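Local coordinates for P43 (Trichuris muris, PDB 6QIX), which is the major secreted protein of a whipworm parasite, tethers to matrix and inhibits the function of the host cytokine interleukin-13, at residues Ser78-Arg84 with Asp96-Cys102; Leu35-Pro39 with Thr70-Cys74. One frame throughout, in Å; residues are numbered along the deposited sequence.

Contact 1: residues Ser78-Arg84 with Asp96-Cys102; sequences SFKFRCR and DGEVEVC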
# COMPACT_ATOMS: atom_id res chain seq x y z
N SER A 78 -14.01 4.74 -12.82
CA SER A 78 -13.85 6.16 -13.08
C SER A 78 -14.77 6.97 -12.16
O SER A 78 -15.86 6.53 -11.77
CB SER A 78 -14.16 6.44 -14.56
OG SER A 78 -14.04 7.81 -14.86
N PHE A 79 -14.32 8.17 -11.82
CA PHE A 79 -15.03 8.96 -10.82
C PHE A 79 -14.72 10.43 -10.98
O PHE A 79 -13.69 10.80 -11.52
CB PHE A 79 -14.63 8.53 -9.40
CG PHE A 79 -13.21 8.76 -9.08
CD1 PHE A 79 -12.83 9.91 -8.38
CD2 PHE A 79 -12.23 7.85 -9.47
CE1 PHE A 79 -11.52 10.12 -8.05
CE2 PHE A 79 -10.89 8.08 -9.15
CZ PHE A 79 -10.54 9.21 -8.45
N LYS A 80 -15.67 11.26 -10.55
CA LYS A 80 -15.48 12.69 -10.39
C LYS A 80 -15.05 12.98 -8.96
O LYS A 80 -15.39 12.24 -8.04
CB LYS A 80 -16.76 13.46 -10.67
CG LYS A 80 -17.39 13.13 -11.95
CD LYS A 80 -18.60 14.06 -12.15
CE LYS A 80 -19.31 13.80 -13.45
NZ LYS A 80 -20.44 14.73 -13.59
N PHE A 81 -14.35 14.11 -8.78
CA PHE A 81 -13.81 14.55 -7.50
C PHE A 81 -14.06 16.05 -7.32
O PHE A 81 -14.07 16.82 -8.28
CB PHE A 81 -12.31 14.21 -7.44
CG PHE A 81 -11.56 14.70 -6.22
CD1 PHE A 81 -11.58 13.96 -5.04
CD2 PHE A 81 -10.77 15.83 -6.29
CE1 PHE A 81 -10.85 14.38 -3.94
CE2 PHE A 81 -10.05 16.26 -5.18
CZ PHE A 81 -10.09 15.53 -4.01
N ARG A 82 -14.23 16.46 -6.07
CA ARG A 82 -14.22 17.88 -5.74
C ARG A 82 -13.57 18.04 -4.38
O ARG A 82 -13.51 17.10 -3.58
CB ARG A 82 -15.63 18.49 -5.76
CG ARG A 82 -16.57 18.05 -4.67
CD ARG A 82 -17.87 18.87 -4.76
NE ARG A 82 -18.86 18.45 -3.77
CZ ARG A 82 -19.99 19.09 -3.53
NH1 ARG A 82 -20.30 20.20 -4.21
NH2 ARG A 82 -20.83 18.62 -2.60
N CYS A 83 -13.10 19.26 -4.12
CA CYS A 83 -12.19 19.52 -3.01
C CYS A 83 -12.58 20.82 -2.32
O CYS A 83 -13.16 21.73 -2.92
CB CYS A 83 -10.73 19.60 -3.52
SG CYS A 83 -9.42 19.67 -2.27
N ARG A 84 -12.25 20.89 -1.04
CA ARG A 84 -12.38 22.14 -0.29
C ARG A 84 -11.16 22.28 0.61
O ARG A 84 -10.47 21.31 0.89
CB ARG A 84 -13.66 22.18 0.52
CG ARG A 84 -13.81 21.08 1.53
CD ARG A 84 -15.25 21.11 2.07
NE ARG A 84 -15.50 20.05 3.04
CZ ARG A 84 -16.64 19.88 3.70
NH1 ARG A 84 -17.64 20.71 3.49
NH2 ARG A 84 -16.78 18.90 4.57
N ASP A 96 -10.11 18.56 1.96
CA ASP A 96 -11.24 17.66 2.14
C ASP A 96 -11.88 17.37 0.79
O ASP A 96 -12.17 18.30 0.02
CB ASP A 96 -12.26 18.25 3.12
CG ASP A 96 -13.31 17.24 3.53
OD1 ASP A 96 -12.91 16.16 4.00
OD2 ASP A 96 -14.52 17.51 3.34
N GLY A 97 -12.10 16.08 0.50
CA GLY A 97 -12.58 15.67 -0.80
C GLY A 97 -13.90 14.92 -0.83
O GLY A 97 -14.37 14.40 0.19
N GLU A 98 -14.52 14.88 -2.00
CA GLU A 98 -15.73 14.11 -2.24
C GLU A 98 -15.59 13.39 -3.58
O GLU A 98 -15.04 13.95 -4.53
CB GLU A 98 -16.95 15.01 -2.26
CG GLU A 98 -18.07 14.52 -1.40
CD GLU A 98 -19.10 15.58 -1.14
OE1 GLU A 98 -19.36 16.37 -2.08
OE2 GLU A 98 -19.63 15.63 -0.00
N VAL A 99 -16.10 12.15 -3.64
CA VAL A 99 -16.00 11.32 -4.83
C VAL A 99 -17.40 10.87 -5.26
O VAL A 99 -18.23 10.49 -4.43
CB VAL A 99 -15.08 10.11 -4.58
CG1 VAL A 99 -15.27 9.01 -5.60
CG2 VAL A 99 -13.60 10.52 -4.58
N GLU A 100 -17.65 10.92 -6.58
CA GLU A 100 -18.87 10.41 -7.17
C GLU A 100 -18.48 9.50 -8.32
O GLU A 100 -17.87 9.95 -9.30
CB GLU A 100 -19.79 11.53 -7.68
CG GLU A 100 -21.11 11.06 -8.26
CD GLU A 100 -21.92 12.21 -8.89
OE1 GLU A 100 -21.68 13.38 -8.51
OE2 GLU A 100 -22.78 11.93 -9.74
N VAL A 101 -18.86 8.23 -8.23
CA VAL A 101 -18.51 7.27 -9.26
C VAL A 101 -19.26 7.59 -10.55
O VAL A 101 -20.43 7.98 -10.53
CB VAL A 101 -18.83 5.85 -8.79
CG1 VAL A 101 -18.72 4.89 -9.92
CG2 VAL A 101 -17.92 5.41 -7.64
N CYS A 102 -18.58 7.40 -11.66
CA CYS A 102 -19.17 7.55 -12.99
C CYS A 102 -19.60 6.16 -13.46
O CYS A 102 -18.85 5.43 -14.09
CB CYS A 102 -18.17 8.19 -13.94
SG CYS A 102 -17.77 9.90 -13.50
O HOH W 1 -16.54 4.08 -14.26
O HOH W 2 -22.59 14.50 -11.99
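A two-stranded antiparallel beta hairpin, strands 79-85 and 95-101, holds this contact; the segment axes approach to 4.5 Å at 160°. Lys80, Arg82 and Arg84 form hydrogen-bonded pairs with Glu100, Glu98 and Asp96, and beyond them Cys102 N donates to Ser78 O. On the charged face, Arg82 lies alongside Glu98: NE and NH2 both reach Glu98 OE1, each at 2.7 Å, with that oxygen in the guanidinium plane. NH2 takes the syn lone pair, whereas NE arrives nearly end-on to the C-O bond. Arg84 NE meets Asp96 OD2 at 2.7 Å from the anti side, its NH2 bond to the same oxygen being weak; Asp27 and Lys147 extend this pair into a charged chain. Both arginines start with CG between backbone N and carbonyl carbon (chi1 69° and 59°), then run extended out from the sheet, alongside the acidic side chain of the paired residue. On the other face, Val99 CG1 lies 3.8 Å from Phe79 CD1, while its CG2 sits at the edge of the Phe81 ring. Gly97 CA meets Phe81 CE1 at 3.8 Å, the ring lying close against the glycine backbone. One face is thus tied by salt bridges and the other by apolar packing against helices 39-49 and 139-151.

Contact 2: residues Leu35-Pro39 with Thr70-Cys74; sequences LWYPP and TPPPC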
# COMPACT_ATOMS: atom_id res chain seq x y z
N LEU A 35 -12.63 11.08 -14.06
CA LEU A 35 -11.17 10.99 -14.07
C LEU A 35 -10.69 9.59 -14.43
O LEU A 35 -11.38 8.60 -14.19
CB LEU A 35 -10.59 11.37 -12.70
CG LEU A 35 -10.93 12.77 -12.21
CD1 LEU A 35 -10.33 13.02 -10.84
CD2 LEU A 35 -10.47 13.84 -13.19
N TRP A 36 -9.47 9.51 -14.94
CA TRP A 36 -8.94 8.22 -15.36
C TRP A 36 -7.42 8.23 -15.29
O TRP A 36 -6.78 9.24 -15.01
CB TRP A 36 -9.45 7.84 -16.77
CG TRP A 36 -9.29 6.39 -17.09
CD1 TRP A 36 -8.60 5.84 -18.13
CD2 TRP A 36 -9.81 5.29 -16.33
NE1 TRP A 36 -8.67 4.45 -18.08
CE2 TRP A 36 -9.39 4.10 -16.97
CE3 TRP A 36 -10.58 5.20 -15.18
CZ2 TRP A 36 -9.71 2.84 -16.48
CZ3 TRP A 36 -10.92 3.94 -14.71
CH2 TRP A 36 -10.48 2.78 -15.36
N TYR A 37 -6.85 7.07 -15.57
CA TYR A 37 -5.42 6.81 -15.48
C TYR A 37 -4.74 7.28 -16.75
O TYR A 37 -5.40 7.60 -17.73
CB TYR A 37 -5.21 5.32 -15.24
CG TYR A 37 -5.81 4.90 -13.90
CD1 TYR A 37 -5.08 5.04 -12.72
CD2 TYR A 37 -7.12 4.41 -13.82
CE1 TYR A 37 -5.62 4.70 -11.52
CE2 TYR A 37 -7.67 4.06 -12.62
CZ TYR A 37 -6.91 4.21 -11.46
OH TYR A 37 -7.43 3.86 -10.23
N PRO A 38 -3.40 7.30 -16.79
CA PRO A 38 -2.45 6.81 -15.78
C PRO A 38 -2.39 7.58 -14.45
O PRO A 38 -2.93 8.69 -14.35
CB PRO A 38 -1.09 6.92 -16.50
CG PRO A 38 -1.33 7.84 -17.68
CD PRO A 38 -2.76 7.78 -18.02
N PRO A 39 -1.73 6.97 -13.45
CA PRO A 39 -1.70 7.58 -12.10
C PRO A 39 -1.24 9.03 -12.09
O PRO A 39 -1.85 9.88 -11.43
CB PRO A 39 -0.72 6.67 -11.33
CG PRO A 39 -0.87 5.33 -12.04
CD PRO A 39 -1.05 5.66 -13.49
N THR A 70 -3.02 1.65 -21.26
CA THR A 70 -4.07 1.74 -20.26
C THR A 70 -5.43 1.73 -20.95
O THR A 70 -5.64 2.50 -21.89
CB THR A 70 -3.95 2.99 -19.40
OG1 THR A 70 -4.29 4.14 -20.16
CG2 THR A 70 -2.56 3.15 -18.90
N PRO A 71 -6.34 0.86 -20.56
CA PRO A 71 -7.62 0.78 -21.28
C PRO A 71 -8.48 1.99 -20.97
O PRO A 71 -8.20 2.72 -20.02
CB PRO A 71 -8.26 -0.51 -20.74
CG PRO A 71 -7.67 -0.66 -19.39
CD PRO A 71 -6.25 -0.14 -19.48
N PRO A 72 -9.55 2.20 -21.72
CA PRO A 72 -10.43 3.37 -21.48
C PRO A 72 -11.22 3.19 -20.20
O PRO A 72 -11.32 2.08 -19.69
CB PRO A 72 -11.33 3.40 -22.71
CG PRO A 72 -11.23 2.03 -23.32
CD PRO A 72 -9.91 1.46 -22.95
N PRO A 73 -11.81 4.28 -19.67
CA PRO A 73 -12.61 4.18 -18.45
C PRO A 73 -13.52 2.96 -18.44
O PRO A 73 -14.24 2.70 -19.41
CB PRO A 73 -13.41 5.50 -18.45
CG PRO A 73 -12.50 6.49 -19.10
CD PRO A 73 -11.77 5.66 -20.20
N CYS A 74 -13.48 2.22 -17.33
CA CYS A 74 -14.10 0.90 -17.26
C CYS A 74 -14.46 0.62 -15.79
O CYS A 74 -13.94 1.22 -14.86
CB CYS A 74 -13.26 -0.21 -17.93
SG CYS A 74 -11.66 -0.38 -17.29
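Trp36 lays one face of its indole over the backbone of Pro73, whose CA stands 3.6 Å from the centroid of the six-membered ring and only 13° off its normal, a CH-pi contact over the face. The proline ring continues across the pyrrole part of the indole, with Pro73 CD 3.8 Å from Trp36 CD1 and Pro73 CG equally far from Trp36 CG. At the indole edge, Trp36 NE1 donates to Pro71 O at 2.6 Å with an angle of 157° at the hydrogen; the donor lies in the carbonyl plane and the acceptor close to the ring plane. This short bond and the face contact together fix both the tilt and the rotation of the indole. Trp36 CG is anti to the backbone N (chi1 -163°), which directs the ring toward residues 70-74. At its far end, Trp36 CZ2 comes within 3.9 Å of Cys74 SG, an oblique sulfur-aromatic contact beside the disulfide to Cys109. Tyr37 CD2 rests on the opposite indole face, 3.6 Å above the plane, while its hydroxyl hydrogen-bonds Lys155. The cis peptide before Pro38 follows, and Pro38 then occupies the N-cap position of helix 39-49. The indole is therefore clamped between Pro73 and Tyr37, and its N-H answers a carbonyl in a proline run whose Pro71, Pro72 and Pro73 nitrogens carry no hydrogen to donate.

How the contacts relate
Contact 2 precedes contact 1 along the chain, and their centres lie 15 Å apart on the same side of the molecule's centre. They touch directly through Leu35, which probably accepts a hydrogen bond from Ser78 OG at its O (2.9 Å) and donates one from its N to Phe79 O (2.8 Å). Residues 35-39 thus lead from the edge of strand 79-85, past the Trp36 indole, to the start of helix 39-49. Ser78 N also packs 3.7 Å from Trp36 CZ3, and Ser78 CB 4.1 Å from Pro73 CB, placing Ser78 at the join. Disulfides Cys34-Cys102, Cys50-Cys83 and Cys74-Cys109 add covalent ties around both contacts. Tyr37 also hydrogen-bonds a PEG molecule, probably from the crystallisation liquor.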